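Local atomic coordinates of ABC transporter substrate binding protein (Ribose) (Agrobacterium vitis S4, PDB entry 4WT7), a protein that probably serves as the periplasmic carbohydrate-binding component of an ABC transporter, and holds D-allitol in its ligand pocket. Residues A142-S147 with L305-T310; A168-Q173 with Y248-S253; A225-Q230 with A268-Q273. All blocks are in the same frame, centred on the assembly; numbering follows the deposited sequence.

Contact 1. Residues A142-S147 with L305-T310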
ATOM      1  N   ALA A 142     -13.241   6.467   2.144  1.00  9.44           N
ATOM      2  CA  ALA A 142     -13.667   7.809   2.477  1.00  9.63           C
ATOM      3  C   ALA A 142     -15.172   7.852   2.760  1.00  9.82           C
ATOM      4  O   ALA A 142     -15.619   8.506   3.694  1.00 10.05           O
ATOM      5  CB  ALA A 142     -13.276   8.797   1.366  1.00  9.54           C
ATOM      6  N   LEU A 143     -15.962   7.153   1.950  1.00 10.78           N
ATOM      7  CA  LEU A 143     -17.407   7.162   2.140  1.00 11.80           C
ATOM      8  C   LEU A 143     -17.764   6.493   3.470  1.00 11.59           C
ATOM      9  O   LEU A 143     -18.683   6.917   4.171  1.00 11.62           O
ATOM     10  CB  LEU A 143     -18.125   6.496   0.958  1.00 11.17           C
ATOM     11  CG  LEU A 143     -18.102   7.339  -0.324  1.00 11.40           C
ATOM     12  CD1 LEU A 143     -18.517   6.510  -1.551  1.00 11.11           C
ATOM     13  CD2 LEU A 143     -19.027   8.520  -0.168  1.00 10.05           C
ATOM     14  N   GLN A 144     -17.025   5.445   3.808  1.00 12.92           N
ATOM     15  CA  GLN A 144     -17.233   4.774   5.078  1.00 14.19           C
ATOM     16  C   GLN A 144     -16.942   5.759   6.206  1.00 11.93           C
ATOM     17  O   GLN A 144     -17.709   5.883   7.159  1.00 13.40           O
ATOM     18  CB  GLN A 144     -16.338   3.546   5.197  1.00 14.88           C
ATOM     19  CG  GLN A 144     -16.486   2.826   6.550  1.00 15.55           C
ATOM     20  CD  GLN A 144     -17.570   1.787   6.505  1.00 17.57           C
ATOM     21  OE1 GLN A 144     -17.510   0.874   5.692  1.00 15.99           O
ATOM     22  NE2 GLN A 144     -18.575   1.921   7.358  1.00 18.73           N
ATOM     23  N   LEU A 145     -15.822   6.457   6.083  1.00 12.23           N
ATOM     24  CA  LEU A 145     -15.395   7.413   7.086  1.00 10.96           C
ATOM     25  C   LEU A 145     -16.494   8.460   7.288  1.00 11.22           C
ATOM     26  O   LEU A 145     -16.943   8.694   8.411  1.00 12.87           O
ATOM     27  CB  LEU A 145     -14.039   8.050   6.706  1.00 13.03           C
ATOM     28  CG  LEU A 145     -13.445   9.034   7.746  1.00 11.04           C
ATOM     29  CD1 LEU A 145     -11.942   9.198   7.611  1.00 11.93           C
ATOM     30  CD2 LEU A 145     -14.074  10.398   7.615  1.00 11.23           C
ATOM     31  N   VAL A 146     -16.947   9.071   6.191  1.00 20.11           N
ATOM     32  CA  VAL A 146     -17.948  10.139   6.231  1.00 17.99           C
ATOM     33  C   VAL A 146     -19.265   9.647   6.857  1.00 20.72           C
ATOM     34  O   VAL A 146     -19.782  10.238   7.835  1.00 19.68           O
ATOM     35  CB  VAL A 146     -18.185  10.737   4.812  1.00 21.30           C
ATOM     36  CG1 VAL A 146     -19.471  11.564   4.760  1.00 20.36           C
ATOM     37  CG2 VAL A 146     -16.991  11.598   4.392  1.00 17.50           C
ATOM     38  N   SER A 147     -19.809   8.572   6.306  1.00 12.96           N
ATOM     39  CA  SER A 147     -20.990   7.940   6.913  1.00 15.99           C
ATOM     40  C   SER A 147     -20.773   7.730   8.431  1.00 17.48           C
ATOM     41  O   SER A 147     -21.581   8.165   9.246  1.00 17.79           O
ATOM     42  CB  SER A 147     -21.340   6.642   6.173  1.00 16.15           C
ATOM     43  OG  SER A 147     -22.253   5.830   6.897  1.00 21.44           O
ATOM     44  N   LEU A 305     -13.273  -4.102   1.528  1.00 14.08           N
ATOM     45  CA  LEU A 305     -13.451  -3.223   2.668  1.00 14.17           C
ATOM     46  C   LEU A 305     -13.943  -4.034   3.877  1.00 14.63           C
ATOM     47  O   LEU A 305     -15.025  -4.619   3.852  1.00 15.21           O
ATOM     48  CB  LEU A 305     -14.440  -2.096   2.371  1.00 14.50           C
ATOM     49  CG  LEU A 305     -14.403  -1.078   3.509  1.00 14.60           C
ATOM     50  CD1 LEU A 305     -14.644   0.349   3.018  1.00 15.03           C
ATOM     51  CD2 LEU A 305     -15.424  -1.443   4.558  1.00 15.22           C
ATOM     52  N   ALA A 306     -13.135  -4.059   4.923  1.00 14.52           N
ATOM     53  CA  ALA A 306     -13.531  -4.631   6.197  1.00 14.99           C
ATOM     54  C   ALA A 306     -13.870  -3.528   7.221  1.00 16.50           C
ATOM     55  O   ALA A 306     -13.023  -2.712   7.593  1.00 17.01           O
ATOM     56  CB  ALA A 306     -12.420  -5.519   6.732  1.00 14.88           C
ATOM     57  N   ASN A 307     -15.121  -3.514   7.682  1.00 15.72           N
ATOM     58  CA  ASN A 307     -15.502  -2.663   8.790  1.00 16.05           C
ATOM     59  C   ASN A 307     -15.879  -3.583   9.957  1.00 19.57           C
ATOM     60  O   ASN A 307     -15.690  -4.814   9.866  1.00 16.63           O
ATOM     61  CB  ASN A 307     -16.640  -1.721   8.396  1.00 16.47           C
ATOM     62  CG  ASN A 307     -17.883  -2.453   7.930  1.00 18.56           C
ATOM     63  OD1 ASN A 307     -18.279  -3.501   8.485  1.00 17.48           O
ATOM     64  ND2 ASN A 307     -18.507  -1.910   6.891  1.00 18.00           N
ATOM     65  N   LYS A 308     -16.413  -3.025  11.044  1.00 17.73           N
ATOM     66  CA  LYS A 308     -16.654  -3.861  12.212  1.00 17.67           C
ATOM     67  C   LYS A 308     -17.685  -4.974  11.917  1.00 18.11           C
ATOM     68  O   LYS A 308     -17.596  -6.040  12.489  1.00 19.86           O
ATOM     69  CB  LYS A 308     -17.033  -3.025  13.442  1.00 17.97           C
ATOM     70  CG  LYS A 308     -15.926  -2.073  13.863  1.00 18.25           C
ATOM     71  CD  LYS A 308     -16.116  -1.659  15.297  1.00 20.04           C
ATOM     72  CE  LYS A 308     -14.874  -1.073  15.866  1.00 17.90           C
ATOM     73  NZ  LYS A 308     -13.818  -2.092  16.035  1.00 17.67           N
ATOM     74  N   GLN A 309     -18.620  -4.737  11.005  1.00 28.00           N
ATOM     75  CA  GLN A 309     -19.543  -5.787  10.577  1.00 29.12           C
ATOM     76  C   GLN A 309     -18.955  -6.796   9.575  1.00 29.69           C
ATOM     77  O   GLN A 309     -19.254  -7.982   9.643  1.00 29.11           O
ATOM     78  CB  GLN A 309     -20.804  -5.177   9.958  1.00 32.47           C
ATOM     79  CG  GLN A 309     -21.708  -4.466  10.951  1.00 36.47           C
ATOM     80  CD  GLN A 309     -21.006  -3.312  11.687  1.00 38.88           C
ATOM     81  OE1 GLN A 309     -20.328  -2.467  11.066  1.00 38.98           O
ATOM     82  NE2 GLN A 309     -21.166  -3.275  13.016  1.00 36.77           N
ATOM     83  N   THR A 310     -18.154  -6.335   8.618  1.00 17.93           N
ATOM     84  CA  THR A 310     -17.720  -7.218   7.556  1.00 17.75           C
ATOM     85  C   THR A 310     -16.378  -7.909   7.778  1.00 17.30           C
ATOM     86  O   THR A 310     -16.008  -8.748   6.993  1.00 17.27           O
ATOM     87  CB  THR A 310     -17.623  -6.454   6.233  1.00 17.28           C
ATOM     88  OG1 THR A 310     -16.669  -5.390   6.377  1.00 16.81           O
ATOM     89  CG2 THR A 310     -18.996  -5.896   5.848  1.00 17.94           C
TER
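At the edge of the mixed sheet in the C-terminal lobe, Gln144 of helix 134-148 bridges to Leu305 and Asn307 of the edge strand 304-307. The glutamine carbon CG lies opposite the backbone N, and the bend at the next torsion (chi2 89°) brings the amide up to the strand, where it meets the Asn307 side chain at about a right angle. There Gln144 OE1 accepts a nearly straight hydrogen bond from Asn307 ND2, 3.2 Å away. The two amides are almost perpendicular: OE1 lies close to the plane of the asparagine amide, while ND2 sits above the glutamine carbonyl plane, 35° out of it. Leu305 CD2 comes up beside the same oxygen, at 3.3 Å from Gln144 OE1. The other end of the glutamine amide, NE2, is held by Asp148 on the same helix. Strand 304-307 runs antiparallel to its neighbour 267-272 and leads into an Asx motif built on Asn307. Asn307 OD1 accepts from Thr310 N at 2.8 Å, more weakly from Gln309 N, which probably helps hold the amide in the rotation that presents ND2 to Gln144. Thr310 OG1 closes the turn, receiving Asn307 N at 2.8 Å and donating to Leu305 O.

Contact 2. Residues A168-Q173 with Y248-S253; sequences AIRYDQ and YGVDGS. With X9X (D-allitol), chain C.
Arg170 reaches from helix 165-178 over Val250 to the bound D-allitol, and each stage of its side chain finds a different partner. From CB the chain leaves with CG opposite the carbonyl carbon (chi1 -72°) and then runs extended as far as NE. Arg170 CD passes 4.0 Å from Val250 CG2, the first hydrophobic touch. NE donates to Asn134 OD1, which helps fix the rotation of the guanidinium. At CZ, the other valine methyl sits over one face: Val250 CG1 is 3.7 Å from Arg170 CZ, over the centre of the guanidinium. With that face covered by methyl, the polar edge carries the sugar alcohol. Arg170 NH1 donates to OAD of the ligand at 3.0 Å, near the guanidinium plane, and also to Ala225 O; Arg170 NH2 donates to ligand OAB at 3.1 Å. OAD in turn donates to Asp251 OD1 (2.7 Å), and OAF to Asp251 OD2 (2.6 Å), so one hydroxyl links the two charged residues. Arg170 NH1 and Asp251 OD1, 4.1 Å apart, probably attract as charges only, since OD1 lies well out of the guanidinium plane. As in other periplasmic sugar-binding proteins of this two-lobed fold, the ligand lies beyond the strand ends: Val250 and Asp251 lie where the chain turns a corner near the end of strand 246-249, with Leu141 of helix 134-148 against Val250 and Trp223 of strand 221-224 against Arg170.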
ATOM      1  N   ALA A 168      -1.037   8.101  -3.119  1.00  7.84           N
ATOM      2  CA  ALA A 168      -1.480   9.356  -3.713  1.00  7.97           C
ATOM      3  C   ALA A 168      -2.932   9.209  -4.124  1.00  7.93           C
ATOM      4  O   ALA A 168      -3.763  10.080  -3.895  1.00  8.18           O
ATOM      5  CB  ALA A 168      -0.638   9.698  -4.937  1.00  7.85           C
ATOM      6  N   ILE A 169      -3.248   8.095  -4.763  1.00  7.66           N
ATOM      7  CA  ILE A 169      -4.625   7.924  -5.246  1.00  7.66           C
ATOM      8  C   ILE A 169      -5.586   7.859  -4.059  1.00  7.92           C
ATOM      9  O   ILE A 169      -6.687   8.437  -4.097  1.00  8.12           O
ATOM     10  CB  ILE A 169      -4.751   6.673  -6.158  1.00  7.37           C
ATOM     11  CG1 ILE A 169      -3.831   6.815  -7.390  1.00  7.18           C
ATOM     12  CG2 ILE A 169      -6.215   6.405  -6.580  1.00  7.42           C
ATOM     13  CD1 ILE A 169      -3.745   5.452  -8.208  1.00  7.84           C
ATOM     14  N   ARG A 170      -5.199   7.139  -3.011  1.00  7.97           N
ATOM     15  CA  ARG A 170      -6.082   6.997  -1.865  1.00  8.27           C
ATOM     16  C   ARG A 170      -6.323   8.366  -1.236  1.00  8.64           C
ATOM     17  O   ARG A 170      -7.451   8.698  -0.889  1.00  8.92           O
ATOM     18  CB  ARG A 170      -5.498   6.021  -0.828  1.00  8.31           C
ATOM     19  CG  ARG A 170      -5.540   4.544  -1.263  1.00  8.07           C
ATOM     20  CD  ARG A 170      -4.516   3.690  -0.550  1.00  8.04           C
ATOM     21  NE  ARG A 170      -4.207   2.482  -1.307  1.00  7.76           N
ATOM     22  CZ  ARG A 170      -3.220   1.631  -1.022  1.00  7.68           C
ATOM     23  NH1 ARG A 170      -2.423   1.816   0.027  1.00  7.85           N
ATOM     24  NH2 ARG A 170      -3.010   0.616  -1.806  1.00  7.47           N
ATOM     25  N   TYR A 171      -5.268   9.178  -1.127  1.00  8.90           N
ATOM     26  CA  TYR A 171      -5.418  10.496  -0.538  1.00  9.08           C
ATOM     27  C   TYR A 171      -6.308  11.368  -1.419  1.00  9.15           C
ATOM     28  O   TYR A 171      -7.265  11.994  -0.924  1.00  9.52           O
ATOM     29  CB  TYR A 171      -4.061  11.153  -0.301  1.00 10.02           C
ATOM     30  CG  TYR A 171      -4.206  12.562   0.187  1.00  9.90           C
ATOM     31  CD1 TYR A 171      -4.591  12.834   1.500  1.00 11.86           C
ATOM     32  CD2 TYR A 171      -4.012  13.625  -0.667  1.00  9.65           C
ATOM     33  CE1 TYR A 171      -4.727  14.138   1.937  1.00 10.51           C
ATOM     34  CE2 TYR A 171      -4.146  14.940  -0.225  1.00 11.37           C
ATOM     35  CZ  TYR A 171      -4.493  15.186   1.085  1.00 10.55           C
ATOM     36  OH  TYR A 171      -4.645  16.501   1.502  1.00 11.07           O
ATOM     37  N   ASP A 172      -6.026  11.392  -2.718  1.00  8.85           N
ATOM     38  CA  ASP A 172      -6.842  12.159  -3.655  1.00  8.92           C
ATOM     39  C   ASP A 172      -8.327  11.825  -3.542  1.00  9.47           C
ATOM     40  O   ASP A 172      -9.210  12.688  -3.623  1.00  9.36           O
ATOM     41  CB  ASP A 172      -6.363  11.924  -5.101  1.00  9.53           C
ATOM     42  CG  ASP A 172      -5.078  12.640  -5.401  1.00  9.43           C
ATOM     43  OD1 ASP A 172      -4.630  13.457  -4.562  1.00  9.94           O
ATOM     44  OD2 ASP A 172      -4.485  12.403  -6.462  1.00  8.46           O
ATOM     45  N   GLN A 173      -8.621  10.550  -3.328  1.00  9.12           N
ATOM     46  CA  GLN A 173     -10.011  10.145  -3.234  1.00  9.29           C
ATOM     47  C   GLN A 173     -10.654  10.618  -1.936  1.00 10.79           C
ATOM     48  O   GLN A 173     -11.835  10.959  -1.923  1.00 10.96           O
ATOM     49  CB  GLN A 173     -10.127   8.648  -3.402  1.00  9.03           C
ATOM     50  CG  GLN A 173      -9.762   8.203  -4.805  1.00  9.07           C
ATOM     51  CD  GLN A 173     -10.699   8.816  -5.857  1.00 10.72           C
ATOM     52  OE1 GLN A 173     -10.443   9.892  -6.421  1.00 10.73           O
ATOM     53  NE2 GLN A 173     -11.808   8.138  -6.087  1.00 10.86           N
ATOM     54  N   TYR A 248      -9.002   4.617  10.343  1.00 13.39           N
ATOM     55  CA  TYR A 248      -9.269   4.130   8.992  1.00 12.78           C
ATOM     56  C   TYR A 248      -7.964   3.846   8.264  1.00 12.36           C
ATOM     57  O   TYR A 248      -7.011   4.583   8.419  1.00 12.52           O
ATOM     58  CB  TYR A 248     -10.072   5.187   8.220  1.00 12.79           C
ATOM     59  CG  TYR A 248     -11.431   5.407   8.816  1.00 13.23           C
ATOM     60  CD1 TYR A 248     -12.512   4.602   8.456  1.00 13.11           C
ATOM     61  CD2 TYR A 248     -11.629   6.378   9.774  1.00 13.85           C
ATOM     62  CE1 TYR A 248     -13.745   4.778   9.011  1.00 13.58           C
ATOM     63  CE2 TYR A 248     -12.880   6.541  10.381  1.00 14.33           C
ATOM     64  CZ  TYR A 248     -13.929   5.741   9.993  1.00 14.19           C
ATOM     65  OH  TYR A 248     -15.163   5.925  10.574  1.00 14.74           O
ATOM     66  N   GLY A 249      -7.934   2.773   7.470  1.00 11.89           N
ATOM     67  CA  GLY A 249      -6.748   2.449   6.700  1.00 11.52           C
ATOM     68  C   GLY A 249      -6.903   1.372   5.629  1.00 11.02           C
ATOM     69  O   GLY A 249      -8.011   0.913   5.303  1.00 10.92           O
ATOM     70  N   VAL A 250      -5.757   0.967   5.090  1.00 10.77           N
ATOM     71  CA  VAL A 250      -5.718   0.042   3.984  1.00 10.34           C
ATOM     72  C   VAL A 250      -4.592  -0.969   4.158  1.00 10.32           C
ATOM     73  O   VAL A 250      -3.565  -0.654   4.771  1.00 10.57           O
ATOM     74  CB  VAL A 250      -5.468   0.846   2.668  1.00 10.05           C
ATOM     75  CG1 VAL A 250      -5.435  -0.062   1.473  1.00  9.66           C
ATOM     76  CG2 VAL A 250      -6.497   1.933   2.513  1.00 10.18           C
ATOM     77  N   ASP A 251      -4.823  -2.165   3.604  1.00 10.10           N
ATOM     78  CA  ASP A 251      -3.883  -3.293   3.466  1.00 10.06           C
ATOM     79  C   ASP A 251      -4.495  -4.598   4.033  1.00 10.24           C
ATOM     80  O   ASP A 251      -4.269  -5.684   3.490  1.00 10.13           O
ATOM     81  CB  ASP A 251      -2.523  -3.048   4.131  1.00 10.35           C
ATOM     82  CG  ASP A 251      -1.631  -2.129   3.330  1.00 10.19           C
ATOM     83  OD1 ASP A 251      -2.103  -1.611   2.305  1.00  9.87           O
ATOM     84  OD2 ASP A 251      -0.469  -1.898   3.775  1.00 10.48           O
ATOM     85  N   GLY A 252      -5.267  -4.472   5.120  1.00 10.57           N
ATOM     86  CA  GLY A 252      -5.713  -5.640   5.863  1.00 11.06           C
ATOM     87  C   GLY A 252      -4.572  -6.481   6.422  1.00 11.17           C
ATOM     88  O   GLY A 252      -4.550  -7.704   6.271  1.00 11.25           O
ATOM     89  N   SER A 253      -3.600  -5.840   7.051  1.00 11.40           N
ATOM     90  CA  SER A 253      -2.616  -6.597   7.814  1.00 11.85           C
ATOM     91  C   SER A 253      -3.396  -7.316   8.921  1.00 12.33           C
ATOM     92  O   SER A 253      -4.344  -6.774   9.444  1.00 12.43           O
ATOM     93  CB  SER A 253      -1.532  -5.674   8.403  1.00 12.14           C
ATOM     94  OG  SER A 253      -1.086  -4.746   7.436  1.00 11.74           O
TER
HETATM   95  OAA X9X C 401       4.176   2.949   0.564  1.00 12.22           O
HETATM   96  CAG X9X C 401       3.649   2.557   1.780  1.00  5.73           C
HETATM   97  CAI X9X C 401       2.541   1.556   1.787  1.00  5.41           C
HETATM   98  OAC X9X C 401       1.333   2.103   1.315  1.00  9.79           O
HETATM   99  CAK X9X C 401       2.950   0.286   1.100  1.00  1.73           C
HETATM  100  OAE X9X C 401       4.128  -0.094   1.700  1.00 10.31           O
HETATM  101  CAL X9X C 401       1.954  -0.846   1.358  1.00 12.27           C
HETATM  102  OAF X9X C 401       1.771  -1.059   2.715  1.00  9.48           O
HETATM  103  CAJ X9X C 401       0.627  -0.772   0.629  1.00  8.59           C
HETATM  104  OAD X9X C 401      -0.306   0.051   1.239  1.00 10.55           O
HETATM  105  CAH X9X C 401       0.705  -0.462  -0.851  1.00  7.04           C
HETATM  106  OAB X9X C 401      -0.333  -1.003  -1.638  1.00 10.03           O

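Contact 3. Residues A225-Q230 with A268-Q273. With X9X (D-allitol), chain C.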
ATOM      1  N   ALA A 225      -3.190   6.028   4.652  1.00 11.61           N
ATOM      2  CA  ALA A 225      -3.287   5.435   3.317  1.00 11.07           C
ATOM      3  C   ALA A 225      -2.978   3.935   3.346  1.00 10.77           C
ATOM      4  O   ALA A 225      -3.254   3.207   2.379  1.00 10.35           O
ATOM      5  CB  ALA A 225      -2.345   6.170   2.347  1.00 11.04           C
ATOM      6  N   TRP A 226      -2.398   3.492   4.463  1.00 11.07           N
ATOM      7  CA  TRP A 226      -2.100   2.099   4.719  1.00 10.95           C
ATOM      8  C   TRP A 226      -2.220   1.903   6.229  1.00 11.44           C
ATOM      9  O   TRP A 226      -2.294   2.869   6.961  1.00 11.84           O
ATOM     10  CB  TRP A 226      -0.720   1.704   4.195  1.00 10.88           C
ATOM     11  CG  TRP A 226       0.394   2.514   4.757  1.00 11.35           C
ATOM     12  CD1 TRP A 226       0.552   3.874   4.671  1.00 11.58           C
ATOM     13  CD2 TRP A 226       1.523   2.025   5.460  1.00 11.73           C
ATOM     14  NE1 TRP A 226       1.705   4.266   5.313  1.00 12.09           N
ATOM     15  CE2 TRP A 226       2.329   3.149   5.797  1.00 12.20           C
ATOM     16  CE3 TRP A 226       1.952   0.765   5.834  1.00 11.81           C
ATOM     17  CZ2 TRP A 226       3.523   3.021   6.521  1.00 12.75           C
ATOM     18  CZ3 TRP A 226       3.132   0.640   6.535  1.00 12.34           C
ATOM     19  CH2 TRP A 226       3.900   1.756   6.877  1.00 12.81           C
ATOM     20  N   ASP A 227      -2.182   0.672   6.704  1.00 11.47           N
ATOM     21  CA  ASP A 227      -2.767   0.395   8.017  1.00 11.90           C
ATOM     22  C   ASP A 227      -1.802   0.269   9.211  1.00 12.49           C
ATOM     23  O   ASP A 227      -2.246   0.170  10.341  1.00 12.93           O
ATOM     24  CB  ASP A 227      -3.778  -0.755   7.920  1.00 11.69           C
ATOM     25  CG  ASP A 227      -3.136  -2.135   7.732  1.00 11.61           C
ATOM     26  OD1 ASP A 227      -1.892  -2.231   7.616  1.00 11.68           O
ATOM     27  OD2 ASP A 227      -3.926  -3.119   7.706  1.00 11.53           O
ATOM     28  N   ILE A 228      -0.493   0.332   8.966  1.00 12.58           N
ATOM     29  CA  ILE A 228       0.458   0.294  10.061  1.00 13.24           C
ATOM     30  C   ILE A 228       0.467   1.593  10.879  1.00 14.15           C
ATOM     31  O   ILE A 228       0.503   1.528  12.123  1.00 15.05           O
ATOM     32  CB  ILE A 228       1.856  -0.133   9.549  1.00 13.27           C
ATOM     33  CG1 ILE A 228       1.739  -1.497   8.839  1.00 12.84           C
ATOM     34  CG2 ILE A 228       2.850  -0.231  10.672  1.00 14.04           C
ATOM     35  CD1 ILE A 228       0.966  -2.583   9.645  1.00 13.02           C
ATOM     36  N   PRO A 229       0.391   2.768  10.219  1.00 13.59           N
ATOM     37  CA  PRO A 229       0.177   3.989  11.028  1.00 14.13           C
ATOM     38  C   PRO A 229      -1.183   3.921  11.742  1.00 14.23           C
ATOM     39  O   PRO A 229      -1.334   4.356  12.913  1.00 14.87           O
ATOM     40  CB  PRO A 229       0.173   5.109   9.999  1.00 13.87           C
ATOM     41  CG  PRO A 229       0.934   4.536   8.816  1.00 13.38           C
ATOM     42  CD  PRO A 229       0.689   3.066   8.809  1.00 13.06           C
ATOM     43  N   GLN A 230      -2.170   3.349  11.051  1.00 13.66           N
ATOM     44  CA  GLN A 230      -3.472   3.131  11.663  1.00 13.77           C
ATOM     45  C   GLN A 230      -3.306   2.391  12.988  1.00 14.34           C
ATOM     46  O   GLN A 230      -3.917   2.760  13.979  1.00 14.84           O
ATOM     47  CB  GLN A 230      -4.427   2.384  10.729  1.00 13.16           C
ATOM     48  CG  GLN A 230      -5.852   2.222  11.258  1.00 13.32           C
ATOM     49  CD  GLN A 230      -6.709   1.323  10.350  1.00 12.79           C
ATOM     50  OE1 GLN A 230      -6.213   0.714   9.389  1.00 12.32           O
ATOM     51  NE2 GLN A 230      -7.995   1.235  10.662  1.00 12.95           N
ATOM     52  N   ALA A 268     -11.977   1.292  12.833  1.00 14.29           N
ATOM     53  CA  ALA A 268     -13.329   1.250  12.282  1.00 14.26           C
ATOM     54  C   ALA A 268     -13.438   0.554  10.919  1.00 13.63           C
ATOM     55  O   ALA A 268     -14.426  -0.093  10.619  1.00 13.66           O
ATOM     56  CB  ALA A 268     -13.892   2.678  12.195  1.00 14.51           C
ATOM     57  N   ALA A 269     -12.418   0.713  10.093  1.00 13.12           N
ATOM     58  CA  ALA A 269     -12.412   0.169   8.738  1.00 12.55           C
ATOM     59  C   ALA A 269     -10.980   0.045   8.203  1.00 12.12           C
ATOM     60  O   ALA A 269     -10.112   0.874   8.493  1.00 12.20           O
ATOM     61  CB  ALA A 269     -13.235   1.010   7.819  1.00 12.46           C
ATOM     62  N   ASP A 270     -10.742  -1.025   7.435  1.00 11.74           N
ATOM     63  CA  ASP A 270      -9.418  -1.285   6.845  1.00 11.37           C
ATOM     64  C   ASP A 270      -9.728  -1.981   5.553  1.00 10.95           C
ATOM     65  O   ASP A 270     -10.370  -3.040   5.562  1.00 11.02           O
ATOM     66  CB  ASP A 270      -8.615  -2.212   7.750  1.00 11.59           C
ATOM     67  CG  ASP A 270      -7.203  -2.459   7.272  1.00 12.59           C
ATOM     68  OD1 ASP A 270      -6.822  -1.999   6.151  1.00 10.93           O
ATOM     69  OD2 ASP A 270      -6.450  -3.112   8.049  1.00 11.61           O
ATOM     70  N   VAL A 271      -9.367  -1.381   4.436  1.00 10.60           N
ATOM     71  CA  VAL A 271      -9.592  -2.057   3.151  1.00 10.25           C
ATOM     72  C   VAL A 271      -8.487  -3.092   2.906  1.00 10.04           C
ATOM     73  O   VAL A 271      -7.309  -2.762   2.699  1.00  9.89           O
ATOM     74  CB  VAL A 271      -9.674  -1.061   1.967  1.00 10.01           C
ATOM     75  CG1 VAL A 271      -9.982  -1.824   0.685  1.00  9.74           C
ATOM     76  CG2 VAL A 271     -10.756   0.028   2.227  1.00 10.32           C
ATOM     77  N   ALA A 272      -8.871  -4.355   2.922  1.00 10.09           N
ATOM     78  CA  ALA A 272      -7.895  -5.411   2.755  1.00 10.41           C
ATOM     79  C   ALA A 272      -7.473  -5.487   1.297  1.00 11.29           C
ATOM     80  O   ALA A 272      -8.318  -5.453   0.371  1.00  9.67           O
ATOM     81  CB  ALA A 272      -8.439  -6.721   3.213  1.00 10.34           C
ATOM     82  N   GLN A 273      -6.169  -5.586   1.127  1.00 11.80           N
ATOM     83  CA  GLN A 273      -5.563  -5.919  -0.150  1.00  9.21           C
ATOM     84  C   GLN A 273      -5.110  -7.356  -0.172  1.00 11.03           C
ATOM     85  O   GLN A 273      -5.199  -8.070   0.845  1.00 10.63           O
ATOM     86  CB  GLN A 273      -4.351  -5.033  -0.369  1.00  9.11           C
ATOM     87  CG  GLN A 273      -4.705  -3.593  -0.527  1.00  9.05           C
ATOM     88  CD  GLN A 273      -3.585  -2.791  -1.213  1.00 10.92           C
ATOM     89  OE1 GLN A 273      -3.514  -2.743  -2.434  1.00 10.90           O
ATOM     90  NE2 GLN A 273      -2.702  -2.202  -0.421  1.00  9.28           N
TER
HETATM   91  OAA X9X C 401       4.176   2.949   0.564  1.00 12.22           O
HETATM   92  CAG X9X C 401       3.649   2.557   1.780  1.00  5.73           C
HETATM   93  CAI X9X C 401       2.541   1.556   1.787  1.00  5.41           C
HETATM   94  OAC X9X C 401       1.333   2.103   1.315  1.00  9.79           O
HETATM   95  CAK X9X C 401       2.950   0.286   1.100  1.00  1.73           C
HETATM   96  OAE X9X C 401       4.128  -0.094   1.700  1.00 10.31           O
HETATM   97  CAL X9X C 401       1.954  -0.846   1.358  1.00 12.27           C
HETATM   98  OAF X9X C 401       1.771  -1.059   2.715  1.00  9.48           O
HETATM   99  CAJ X9X C 401       0.627  -0.772   0.629  1.00  8.59           C
HETATM  100  OAD X9X C 401      -0.306   0.051   1.239  1.00 10.55           O
HETATM  101  CAH X9X C 401       0.705  -0.462  -0.851  1.00  7.04           C
HETATM  102  OAB X9X C 401      -0.333  -1.003  -1.638  1.00 10.03           O
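Asp227 and Asp270 press their carboxylates together in the tight half of this contact, Asp227 OD2 lying only 2.5 Å from Asp270 OD2. At that separation one of the two acids probably carries a proton, despite their nominal like charge. Their planes are turned 68° apart, and each has a second partner for its other oxygen: Ser253 OG for Asp227 OD1, and the backbone N of Gly252 for Asp270 OD1. One helical turn on, the extended side chain of Gln230 crosses Asp270 at a slant, and Gln230 NE2 donates to Ala269 O at 3.1 Å. This bond is bent (139°), and the donor stands well above the carbonyl plane. The pairs tie helix 227-240 to strand 267-272, in a lobe built of Rossmann-like beta-alpha-beta units, where strands 221-224 and 246-249 flank the helix in the chain. Toward the pocket the two segments part, and no side chain of one meets the other: Trp226 and Gln273 each stop more than 6 Å short of the opposite segment, yet both touch D-allitol. Ligand carbon CAI lies 3.7 Å above one face of the Trp226 ring, toward its rim, while Pro229 CD packs over the centre of the opposite face at 3.4 Å. Gln273 NE2 donates almost straight (170°) to ligand OAB, 2.9 Å away, and its OE1 is held by Ser132 OG.

The three contacts belong to one lobe and converge on its mixed sheet. Contacts 2 and 3, with centres about 7 Å apart, both touch D-allitol and share a backbone bond, Asp251 N to Val271 O at 2.7 Å, between neighbouring stretches of the sheet. Contact 1 lies about 12 Å from contact 2 and 11 Å from contact 3, centre to centre, and belongs to the outer edge of the sheet. It joins contact 3 through Ala306 O and Asp270 N, 2.8 Å apart, and contact 2 through Leu145 CD1 packing on Tyr248 CD2 at 3.6 Å. His44, Asp47 and Asp120 also hydrogen-bond the ligand.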